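Local atomic coordinates of SusD family protein (Bacteroides uniformis, PDB entry 7KV1), a protein that probably binds beta-glucans at the surface of a gut Bacteroides cell as a SusD-like glycan-binding protein, helping to capture them for uptake and metabolism. Residues Tyr144-Gln147 with Ala148-Leu151; Arg152-Tyr155 with Tyr156-Trp160; Gln187-Ala190 with Glu191-Glu195; Val228-Ala231 with Met232-Met235. One frame throughout, in Å; residues are numbered along the deposited sequence.

Contact 1: residues Tyr144-Gln147 with Ala148-Leu151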
loop_
_atom_site.group_PDB
_atom_site.type_symbol
_atom_site.label_atom_id
_atom_site.label_comp_id
_atom_site.label_asym_id
_atom_site.label_seq_id
_atom_site.Cartn_x
_atom_site.Cartn_y
_atom_site.Cartn_z
ATOM N N TYR A 144 23.225 7.117 -3.622
ATOM C CA TYR A 144 22.405 8.141 -2.913
ATOM C C TYR A 144 21.370 8.711 -3.895
ATOM O O TYR A 144 20.191 8.831 -3.536
ATOM C CB TYR A 144 23.242 9.268 -2.295
ATOM C CG TYR A 144 24.304 8.845 -1.307
ATOM C CD1 TYR A 144 24.156 7.742 -0.478
ATOM C CD2 TYR A 144 25.475 9.580 -1.195
ATOM C CE1 TYR A 144 25.140 7.369 0.426
ATOM C CE2 TYR A 144 26.476 9.216 -0.310
ATOM C CZ TYR A 144 26.314 8.108 0.503
ATOM O OH TYR A 144 27.318 7.779 1.374
ATOM N N GLU A 145 21.813 8.984 -5.120
ATOM C CA GLU A 145 21.008 9.560 -6.212
ATOM C C GLU A 145 19.826 8.639 -6.527
ATOM O O GLU A 145 18.692 9.117 -6.580
ATOM C CB GLU A 145 21.818 9.692 -7.494
ATOM C CG GLU A 145 20.995 10.240 -8.624
ATOM C CD GLU A 145 21.667 10.259 -9.972
ATOM O OE1 GLU A 145 22.874 10.020 -10.038
ATOM O OE2 GLU A 145 20.967 10.490 -10.940
ATOM N N MET A 146 20.104 7.365 -6.765
ATOM C CA MET A 146 19.058 6.423 -7.208
ATOM C C MET A 146 18.097 6.151 -6.049
ATOM O O MET A 146 16.909 5.988 -6.323
ATOM C CB MET A 146 19.682 5.149 -7.767
ATOM C CG MET A 146 20.321 5.375 -9.147
ATOM S SD MET A 146 19.466 6.536 -10.272
ATOM C CE MET A 146 20.719 6.819 -11.528
ATOM N N GLN A 147 18.565 6.143 -4.802
ATOM C CA GLN A 147 17.658 5.980 -3.639
ATOM C C GLN A 147 16.709 7.189 -3.585
ATOM O O GLN A 147 15.480 7.006 -3.443
ATOM C CB GLN A 147 18.430 5.818 -2.336
ATOM C CG GLN A 147 18.986 4.430 -2.086
ATOM C CD GLN A 147 19.853 4.447 -0.850
ATOM O OE1 GLN A 147 19.366 4.428 0.269
ATOM N NE2 GLN A 147 21.159 4.478 -1.051
ATOM N N ALA A 148 17.234 8.398 -3.737
ATOM C CA ALA A 148 16.400 9.617 -3.684
ATOM C C ALA A 148 15.391 9.590 -4.840
ATOM O O ALA A 148 14.211 9.958 -4.621
ATOM C CB ALA A 148 17.259 10.860 -3.714
ATOM N N ARG A 149 15.806 9.173 -6.036
ATOM C CA ARG A 149 14.885 9.223 -7.200
ATOM C C ARG A 149 13.759 8.182 -7.036
ATOM O O ARG A 149 12.605 8.468 -7.406
ATOM C CB ARG A 149 15.664 9.105 -8.505
ATOM C CG ARG A 149 16.482 10.363 -8.795
ATOM C CD ARG A 149 17.451 10.196 -9.944
ATOM N NE ARG A 149 16.736 10.135 -11.203
ATOM C CZ ARG A 149 17.285 9.793 -12.358
ATOM N NH1 ARG A 149 18.590 9.533 -12.432
ATOM N NH2 ARG A 149 16.550 9.767 -13.453
ATOM N N LEU A 150 14.081 7.019 -6.501
ATOM C CA LEU A 150 13.088 5.939 -6.296
ATOM C C LEU A 150 12.089 6.353 -5.209
ATOM O O LEU A 150 10.876 6.100 -5.394
ATOM C CB LEU A 150 13.837 4.650 -5.951
ATOM C CG LEU A 150 12.950 3.415 -5.753
ATOM C CD1 LEU A 150 11.911 3.282 -6.855
ATOM C CD2 LEU A 150 13.824 2.172 -5.686
ATOM N N LEU A 151 12.545 6.991 -4.133
ATOM C CA LEU A 151 11.656 7.535 -3.080
ATOM C C LEU A 151 10.750 8.576 -3.717
ATOM O O LEU A 151 9.550 8.589 -3.447
ATOM C CB LEU A 151 12.471 8.149 -1.945
ATOM C CG LEU A 151 13.021 7.165 -0.933
ATOM C CD1 LEU A 151 14.073 7.844 -0.076
ATOM C CD2 LEU A 151 11.914 6.609 -0.045
#

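Contact 2: residues Arg152-Tyr155 with Tyr156-Trp160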
loop_
_atom_site.group_PDB
_atom_site.type_symbol
_atom_site.label_atom_id
_atom_site.label_comp_id
_atom_site.label_asym_id
_atom_site.label_seq_id
_atom_site.Cartn_x
_atom_site.Cartn_y
_atom_site.Cartn_z
ATOM N N ARG A 152 11.325 9.432 -4.547
ATOM C CA ARG A 152 10.560 10.491 -5.231
ATOM C C ARG A 152 9.460 9.848 -6.099
ATOM O O ARG A 152 8.304 10.322 -6.019
ATOM C CB ARG A 152 11.502 11.412 -6.000
ATOM C CG ARG A 152 10.786 12.597 -6.595
ATOM C CD ARG A 152 11.785 13.604 -7.172
ATOM N NE ARG A 152 12.588 13.101 -8.293
ATOM C CZ ARG A 152 13.543 13.799 -8.915
ATOM N NH1 ARG A 152 13.822 15.035 -8.524
ATOM N NH2 ARG A 152 14.194 13.270 -9.943
ATOM N N VAL A 153 9.779 8.804 -6.868
ATOM C CA VAL A 153 8.746 8.036 -7.632
ATOM C C VAL A 153 7.687 7.490 -6.664
ATOM O O VAL A 153 6.482 7.573 -6.976
ATOM C CB VAL A 153 9.348 6.896 -8.466
ATOM C CG1 VAL A 153 8.237 5.965 -8.991
ATOM C CG2 VAL A 153 10.150 7.466 -9.614
ATOM N N PHE A 154 8.129 6.933 -5.542
ATOM C CA PHE A 154 7.241 6.351 -4.516
ATOM C C PHE A 154 6.233 7.395 -4.025
ATOM O O PHE A 154 5.018 7.123 -3.992
ATOM C CB PHE A 154 8.044 5.800 -3.347
ATOM C CG PHE A 154 7.135 5.210 -2.311
ATOM C CD1 PHE A 154 6.621 3.944 -2.484
ATOM C CD2 PHE A 154 6.753 5.937 -1.215
ATOM C CE1 PHE A 154 5.770 3.400 -1.540
ATOM C CE2 PHE A 154 5.902 5.398 -0.273
ATOM C CZ PHE A 154 5.399 4.133 -0.450
ATOM N N TYR A 155 6.716 8.572 -3.639
ATOM C CA TYR A 155 5.851 9.679 -3.152
ATOM C C TYR A 155 4.905 10.119 -4.269
ATOM O O TYR A 155 3.732 10.382 -3.959
ATOM C CB TYR A 155 6.699 10.835 -2.617
ATOM C CG TYR A 155 7.455 10.534 -1.344
ATOM C CD1 TYR A 155 6.790 10.121 -0.197
ATOM C CD2 TYR A 155 8.835 10.699 -1.279
ATOM C CE1 TYR A 155 7.477 9.879 0.987
ATOM C CE2 TYR A 155 9.536 10.434 -0.115
ATOM C CZ TYR A 155 8.855 10.050 1.027
ATOM O OH TYR A 155 9.548 9.791 2.166
ATOM N N TYR A 156 5.386 10.245 -5.527
ATOM C CA TYR A 156 4.529 10.707 -6.633
ATOM C C TYR A 156 3.494 9.627 -6.922
ATOM O O TYR A 156 2.345 9.944 -7.332
ATOM C CB TYR A 156 5.335 11.062 -7.875
ATOM C CG TYR A 156 5.710 12.514 -7.935
ATOM C CD1 TYR A 156 4.726 13.486 -8.028
ATOM C CD2 TYR A 156 7.040 12.913 -7.883
ATOM C CE1 TYR A 156 5.055 14.827 -8.085
ATOM C CE2 TYR A 156 7.383 14.259 -7.957
ATOM C CZ TYR A 156 6.383 15.213 -8.040
ATOM O OH TYR A 156 6.681 16.550 -8.030
ATOM N N ASN A 157 3.902 8.367 -6.760
ATOM C CA ASN A 157 3.013 7.222 -7.068
ATOM C C ASN A 157 1.782 7.283 -6.145
ATOM O O ASN A 157 0.661 6.983 -6.589
ATOM C CB ASN A 157 3.781 5.906 -6.945
ATOM C CG ASN A 157 2.890 4.716 -7.183
ATOM O OD1 ASN A 157 2.154 4.680 -8.180
ATOM N ND2 ASN A 157 2.955 3.763 -6.260
ATOM N N MET A 158 2.001 7.607 -4.873
ATOM C CA MET A 158 0.912 7.783 -3.883
ATOM C C MET A 158 -0.012 8.933 -4.315
ATOM O O MET A 158 -1.235 8.729 -4.398
ATOM C CB MET A 158 1.489 8.046 -2.489
ATOM C CG MET A 158 0.498 7.859 -1.386
ATOM S SD MET A 158 1.331 8.024 0.221
ATOM C CE MET A 158 2.429 6.614 0.184
ATOM N N LEU A 159 0.546 10.089 -4.651
ATOM C CA LEU A 159 -0.239 11.254 -5.146
ATOM C C LEU A 159 -1.075 10.843 -6.356
ATOM O O LEU A 159 -2.274 11.184 -6.417
ATOM C CB LEU A 159 0.706 12.395 -5.523
ATOM C CG LEU A 159 1.360 13.104 -4.345
ATOM C CD1 LEU A 159 2.536 13.944 -4.831
ATOM C CD2 LEU A 159 0.345 13.971 -3.587
ATOM N N TRP A 160 -0.432 10.189 -7.311
ATOM C CA TRP A 160 -1.056 9.772 -8.581
ATOM C C TRP A 160 -2.210 8.835 -8.273
ATOM O O TRP A 160 -3.280 9.025 -8.860
ATOM C CB TRP A 160 -0.002 9.105 -9.465
ATOM C CG TRP A 160 -0.502 8.515 -10.739
ATOM C CD1 TRP A 160 -1.115 9.146 -11.781
ATOM C CD2 TRP A 160 -0.335 7.150 -11.149
ATOM N NE1 TRP A 160 -1.398 8.244 -12.781
ATOM C CE2 TRP A 160 -0.927 7.020 -12.428
ATOM C CE3 TRP A 160 0.164 6.001 -10.522
ATOM C CZ2 TRP A 160 -1.013 5.795 -13.093
ATOM C CZ3 TRP A 160 0.156 4.810 -11.213
ATOM C CH2 TRP A 160 -0.424 4.705 -12.483
HETATM O O HOH W 1 3.524 4.757 -3.558
#

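Contact 3: residues Gln187-Ala190 with Glu191-Glu195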
loop_
_atom_site.group_PDB
_atom_site.type_symbol
_atom_site.label_atom_id
_atom_site.label_comp_id
_atom_site.label_asym_id
_atom_site.label_seq_id
_atom_site.Cartn_x
_atom_site.Cartn_y
_atom_site.Cartn_z
ATOM N N GLN A 187 -0.533 12.234 -17.676
ATOM C CA GLN A 187 0.767 12.943 -17.806
ATOM C C GLN A 187 1.692 12.587 -16.657
ATOM O O GLN A 187 2.898 12.409 -16.888
ATOM C CB GLN A 187 0.559 14.446 -17.905
ATOM C CG GLN A 187 -0.045 14.828 -19.257
ATOM C CD GLN A 187 -0.697 16.196 -19.283
ATOM O OE1 GLN A 187 -0.786 16.888 -18.265
ATOM N NE2 GLN A 187 -1.158 16.593 -20.463
ATOM N N VAL A 188 1.149 12.485 -15.448
ATOM C CA VAL A 188 1.940 12.117 -14.252
ATOM C C VAL A 188 2.497 10.717 -14.505
ATOM O O VAL A 188 3.711 10.523 -14.324
ATOM C CB VAL A 188 1.078 12.190 -12.980
ATOM C CG1 VAL A 188 1.815 11.638 -11.765
ATOM C CG2 VAL A 188 0.607 13.614 -12.725
ATOM N N TYR A 189 1.630 9.788 -14.919
ATOM C CA TYR A 189 2.054 8.409 -15.297
ATOM C C TYR A 189 3.239 8.443 -16.266
ATOM O O TYR A 189 4.229 7.782 -15.988
ATOM C CB TYR A 189 0.949 7.561 -15.909
ATOM C CG TYR A 189 1.497 6.224 -16.317
ATOM C CD1 TYR A 189 1.785 5.249 -15.374
ATOM C CD2 TYR A 189 1.757 5.934 -17.640
ATOM C CE1 TYR A 189 2.285 4.008 -15.748
ATOM C CE2 TYR A 189 2.300 4.717 -18.018
ATOM C CZ TYR A 189 2.526 3.728 -17.076
ATOM O OH TYR A 189 3.062 2.515 -17.452
ATOM N N ALA A 190 3.110 9.128 -17.396
ATOM C CA ALA A 190 4.138 9.133 -18.466
ATOM C C ALA A 190 5.476 9.582 -17.877
ATOM O O ALA A 190 6.522 8.913 -18.130
ATOM C CB ALA A 190 3.705 10.032 -19.616
ATOM N N GLU A 191 5.449 10.647 -17.089
ATOM C CA GLU A 191 6.647 11.171 -16.410
ATOM C C GLU A 191 7.212 10.162 -15.412
ATOM O O GLU A 191 8.441 9.898 -15.443
ATOM C CB GLU A 191 6.302 12.404 -15.592
ATOM C CG GLU A 191 6.142 13.601 -16.454
ATOM C CD GLU A 191 7.442 14.314 -16.690
ATOM O OE1 GLU A 191 8.497 13.682 -16.491
ATOM O OE2 GLU A 191 7.363 15.496 -17.057
ATOM N N LEU A 192 6.380 9.708 -14.495
ATOM C CA LEU A 192 6.831 8.845 -13.382
ATOM C C LEU A 192 7.465 7.568 -13.927
ATOM O O LEU A 192 8.512 7.170 -13.397
ATOM C CB LEU A 192 5.653 8.458 -12.494
ATOM C CG LEU A 192 5.324 9.404 -11.362
ATOM C CD1 LEU A 192 4.443 8.678 -10.354
ATOM C CD2 LEU A 192 6.603 9.934 -10.712
ATOM N N ILE A 193 6.820 6.956 -14.913
ATOM C CA ILE A 193 7.246 5.625 -15.438
ATOM C C ILE A 193 8.541 5.814 -16.240
ATOM O O ILE A 193 9.438 4.938 -16.115
ATOM C CB ILE A 193 6.109 4.924 -16.214
ATOM C CG1 ILE A 193 6.330 3.417 -16.261
ATOM C CG2 ILE A 193 5.943 5.514 -17.621
ATOM C CD1 ILE A 193 6.219 2.733 -14.883
ATOM N N ALA A 194 8.722 6.956 -16.912
ATOM C CA ALA A 194 9.998 7.336 -17.579
ATOM C C ALA A 194 11.093 7.493 -16.530
ATOM O O ALA A 194 12.169 6.926 -16.722
ATOM C CB ALA A 194 9.876 8.600 -18.423
ATOM N N GLU A 195 10.809 8.190 -15.440
ATOM C CA GLU A 195 11.776 8.433 -14.350
ATOM C C GLU A 195 12.169 7.073 -13.751
ATOM O O GLU A 195 13.405 6.799 -13.585
ATOM C CB GLU A 195 11.204 9.487 -13.387
ATOM C CG GLU A 195 11.996 9.725 -12.109
ATOM C CD GLU A 195 13.399 10.331 -12.245
ATOM O OE1 GLU A 195 13.838 10.557 -13.374
ATOM O OE2 GLU A 195 14.073 10.522 -11.215
#

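Contact 4: residues Val228-Ala231 with Met232-Met235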
loop_
_atom_site.group_PDB
_atom_site.type_symbol
_atom_site.label_atom_id
_atom_site.label_comp_id
_atom_site.label_asym_id
_atom_site.label_seq_id
_atom_site.Cartn_x
_atom_site.Cartn_y
_atom_site.Cartn_z
ATOM N N VAL A 228 15.433 1.494 -0.087
ATOM C CA VAL A 228 14.809 1.042 -1.352
ATOM C C VAL A 228 15.859 0.284 -2.137
ATOM O O VAL A 228 17.078 0.570 -1.952
ATOM C CB VAL A 228 14.193 2.224 -2.097
ATOM C CG1 VAL A 228 13.148 2.850 -1.197
ATOM C CG2 VAL A 228 15.222 3.271 -2.549
ATOM N N THR A 229 15.387 -0.655 -2.941
ATOM C CA THR A 229 16.195 -1.668 -3.649
ATOM C C THR A 229 15.702 -1.783 -5.088
ATOM O O THR A 229 14.616 -1.261 -5.427
ATOM C CB THR A 229 16.142 -3.023 -2.941
ATOM O OG1 THR A 229 14.774 -3.411 -2.951
ATOM C CG2 THR A 229 16.665 -2.991 -1.516
ATOM N N GLN A 230 16.473 -2.465 -5.914
ATOM C CA GLN A 230 16.079 -2.716 -7.303
ATOM C C GLN A 230 14.815 -3.591 -7.271
ATOM O O GLN A 230 13.952 -3.406 -8.133
ATOM C CB GLN A 230 17.262 -3.320 -8.038
ATOM C CG GLN A 230 17.016 -3.469 -9.518
ATOM C CD GLN A 230 17.293 -2.208 -10.275
ATOM O OE1 GLN A 230 17.284 -1.110 -9.710
ATOM N NE2 GLN A 230 17.518 -2.376 -11.572
ATOM N N ALA A 231 14.729 -4.557 -6.360
ATOM C CA ALA A 231 13.533 -5.433 -6.251
ATOM C C ALA A 231 12.325 -4.549 -5.921
ATOM O O ALA A 231 11.252 -4.743 -6.482
ATOM C CB ALA A 231 13.726 -6.504 -5.208
ATOM N N MET A 232 12.486 -3.595 -5.019
ATOM C CA MET A 232 11.361 -2.706 -4.646
ATOM C C MET A 232 10.952 -1.900 -5.880
ATOM O O MET A 232 9.737 -1.715 -6.082
ATOM C CB MET A 232 11.724 -1.797 -3.472
ATOM C CG MET A 232 10.628 -0.824 -3.115
ATOM S SD MET A 232 10.943 0.799 -3.811
ATOM C CE MET A 232 9.681 1.778 -2.995
ATOM N N ALA A 233 11.932 -1.453 -6.675
ATOM C CA ALA A 233 11.748 -0.684 -7.923
ATOM C C ALA A 233 10.917 -1.495 -8.923
ATOM O O ALA A 233 9.982 -0.934 -9.564
ATOM C CB ALA A 233 13.095 -0.298 -8.514
ATOM N N TYR A 234 11.280 -2.761 -9.110
ATOM C CA TYR A 234 10.517 -3.703 -9.972
ATOM C C TYR A 234 9.033 -3.770 -9.542
ATOM O O TYR A 234 8.152 -3.816 -10.388
ATOM C CB TYR A 234 11.148 -5.102 -9.933
ATOM C CG TYR A 234 12.509 -5.233 -10.566
ATOM C CD1 TYR A 234 13.065 -4.236 -11.353
ATOM C CD2 TYR A 234 13.209 -6.421 -10.455
ATOM C CE1 TYR A 234 14.321 -4.380 -11.924
ATOM C CE2 TYR A 234 14.451 -6.591 -11.048
ATOM C CZ TYR A 234 15.010 -5.567 -11.791
ATOM O OH TYR A 234 16.231 -5.757 -12.383
ATOM N N MET A 235 8.763 -3.811 -8.242
ATOM C CA MET A 235 7.390 -3.936 -7.694
ATOM C C MET A 235 6.635 -2.623 -7.929
ATOM O O MET A 235 5.459 -2.662 -8.269
ATOM C CB MET A 235 7.446 -4.332 -6.214
ATOM C CG MET A 235 8.026 -5.750 -6.026
ATOM S SD MET A 235 7.044 -7.059 -6.866
ATOM C CE MET A 235 5.555 -7.117 -5.875
#

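Contact 1: residues Tyr144-Gln147 with Ala148-Leu151
Glu-145 and Arg-149, one helical turn apart, run side by side in the same direction and join their charged ends in a salt bridge, Arg-149 NH1 lying 3.0 Å from Glu-145 OE2. The N-H points only loosely at the oxygen, with an angle of 140°, and reaches it on the anti side, 31° out of the carboxylate plane. The two flat groups are nevertheless close to parallel. The extended glutamate, its CG anti to the backbone N (chi1 178°), lays CG 3.8 Å from Arg-149 CD. This pair sits on the more open side of helix 138-162, a helix of the TPR-like scaffold of SusD-family proteins. Glu-145 OE1 turns to Lys-142, while Arg-149 NE has a further carboxylate in Glu-195 of helix 185-201, so the guanidinium is shared between two acids. Met-146 is buried beside the pair, packed on Val-199 and Leu-205, and brings its methyl CE obliquely to 3.6 Å from Arg-149 NH1. The tightly packed side holds Ala-148 and Leu-151, set against Leu-126 and Cys-123 of helix 110-129, and Leu-150, covered by Leu-196 and Leu-205. Buried Gln-147 has its OE1 satisfied by Tyr-55 and Arg-227.

Contact 2: residues Arg152-Tyr155 with Tyr156-Trp160
Helix 138-162 belongs to the TPR-like helical scaffold of this SusD-family protein, and residues Arg-152 to Trp-160 form a wholly buried part of it, with neighbouring helices packed around. Regular i to i+4 backbone bonds run through it, from Tyr-156 N to Arg-152 O at 3.0 Å and from Asn-157 N to Val-153 O at 2.7 Å. On one face Arg-152 and Tyr-156 lie alongside each other, pointing the same way. The aliphatic part of the arginine does the touching, Arg-152 CG being 4.0 Å from Tyr-156 CD2, while its guanidinium, turned 55° from the ring plane, carries on to Asn-124 and Glu-195. Tyr-156 OH reaches the carbonyl of Tyr-169, which fixes the far end of the ring. Another face pairs Phe-154 with Met-158. The methionine, extended as far as SD, bends at its last torsion (chi3 -65°) to bring its methyl CE to 3.7 Å from Phe-154 CE2. The approach is oblique to the ring. Trp-288 and Tyr-405 meet the same phenyl ring edge to face. Asn-157 ND2 bonds Glu-239 of helix 230-244 and also a water beside the phenylalanine. That water, over one face of the Phe-154 ring and offset toward its rim, ties side chain to backbone: it accepts from Asn-157 ND2 at 2.9 Å and donates to Phe-154 O at 2.8 Å.

Contact 3: residues Gln187-Ala190 with Glu191-Glu195
Tyr-189 and Ile-193 meet in a CH-pi contact in which the isoleucine methyl CG2 lies over one face of the phenol ring, 4.1 Å from its centroid and 23° off the ring normal. Both conformations serve it. Tyr-189 sends CG anti to the backbone N (chi1 177°), so that the ring leans obliquely toward the next turn. In Ile-193 the longer branch takes that same anti place (chi1 -157°), leaving CG2 between the backbone N and the carbonyl carbon. The methyl therefore has the ring on one side and Tyr-189 O only 3.3 Å away, while Ile-193 CG1 goes on to 3.6 Å from Tyr-189 OH. That hydroxyl is hydrogen-bonded to Asp-246, and the ring also meets Trp-160, so both hydroxyl and ring are tied to neighbouring parts of the fold. Helix 185-201 follows helix 138-162 in the chain and packs against it within the TPR-like scaffold of SusD proteins. Val-188 and Leu-192 lie side by side toward that partner, Val-188 CG1 4.2 Å from Leu-192 CG, with Trp-160 and Tyr-156 covering them. The other side is more exposed. There Glu-191 CG, beside the backbone N, lies 3.5 Å from Gln-187 O; the bend at chi2 then turns the carboxylate away to bond Tyr-183 through OE2. Ala-194 CB sits 3.4 Å from Ala-190 O.

Contact 4: residues Val228-Ala231 with Met232-Met235
Met-232 meets Thr-229 and Val-228 at the very start of helix 230-244. Its backbone N donates to Thr-229 OG1 at 3.1 Å, with an N-H...O angle of 156°; a chi1 of 61° places OG1 between the threonine's own backbone N and carbonyl carbon, facing Met-232 N. The methionine side chain leaves in another direction. Bent at chi2, it carries SD across to 3.9 Å from Val-228 CB, and its CE touches Val-228 CG1. Leu-150, Phe-154 and Trp-288 close round this sulfur-containing chain, so it lies in apolar surroundings. Ala-233 follows, its N bonded to Thr-229 O, the first regular bond of the helix, and its small CB fits 3.2 Å from Gln-230 O. At Tyr-234 the ring stands over the preceding turn, with Gln-230 O above one face and offset toward the rim, although the same oxygen accepts from Tyr-234 N at 2.9 Å. The Gln-230 side chain crosses the ring obliquely: Gln-230 CG is 3.7 Å from Tyr-234 CZ, and the amide is turned 56° against the ring. The two polar ends part company, Gln-230 NE2 going to the carbonyl of Ile-200 and Tyr-234 OH to Glu-259, while Tyr-256 stacks on the ring. Met-235 completes the series, its N bonded to Ala-231 O at 3.2 Å and its side chain directed to helix 408-420. The arrangement is a classic N-cap, with threonine capping a buried helix start.

How the contacts relate
The four contacts come in chain order on three helices. Contacts 1 and 2 are consecutive parts of helix 138-162, their centres 13 Å apart; contact 3 lies on helix 185-201, the next helix, and contact 4 opens helix 230-244. Helix 138-162 is the common member, touching both others. The centre of contact 3 is 10 Å from that of contact 2 and 16 Å from that of contact 1, and Glu-195 bridges to an arginine of each. Contact 4, centred 11 Å from contact 1, stays about 7 Å from contact 3 at the nearest atoms. Charged and apolar links thus join helix 138-162 to the two others, consistent with the helical scaffold of the SusD fold.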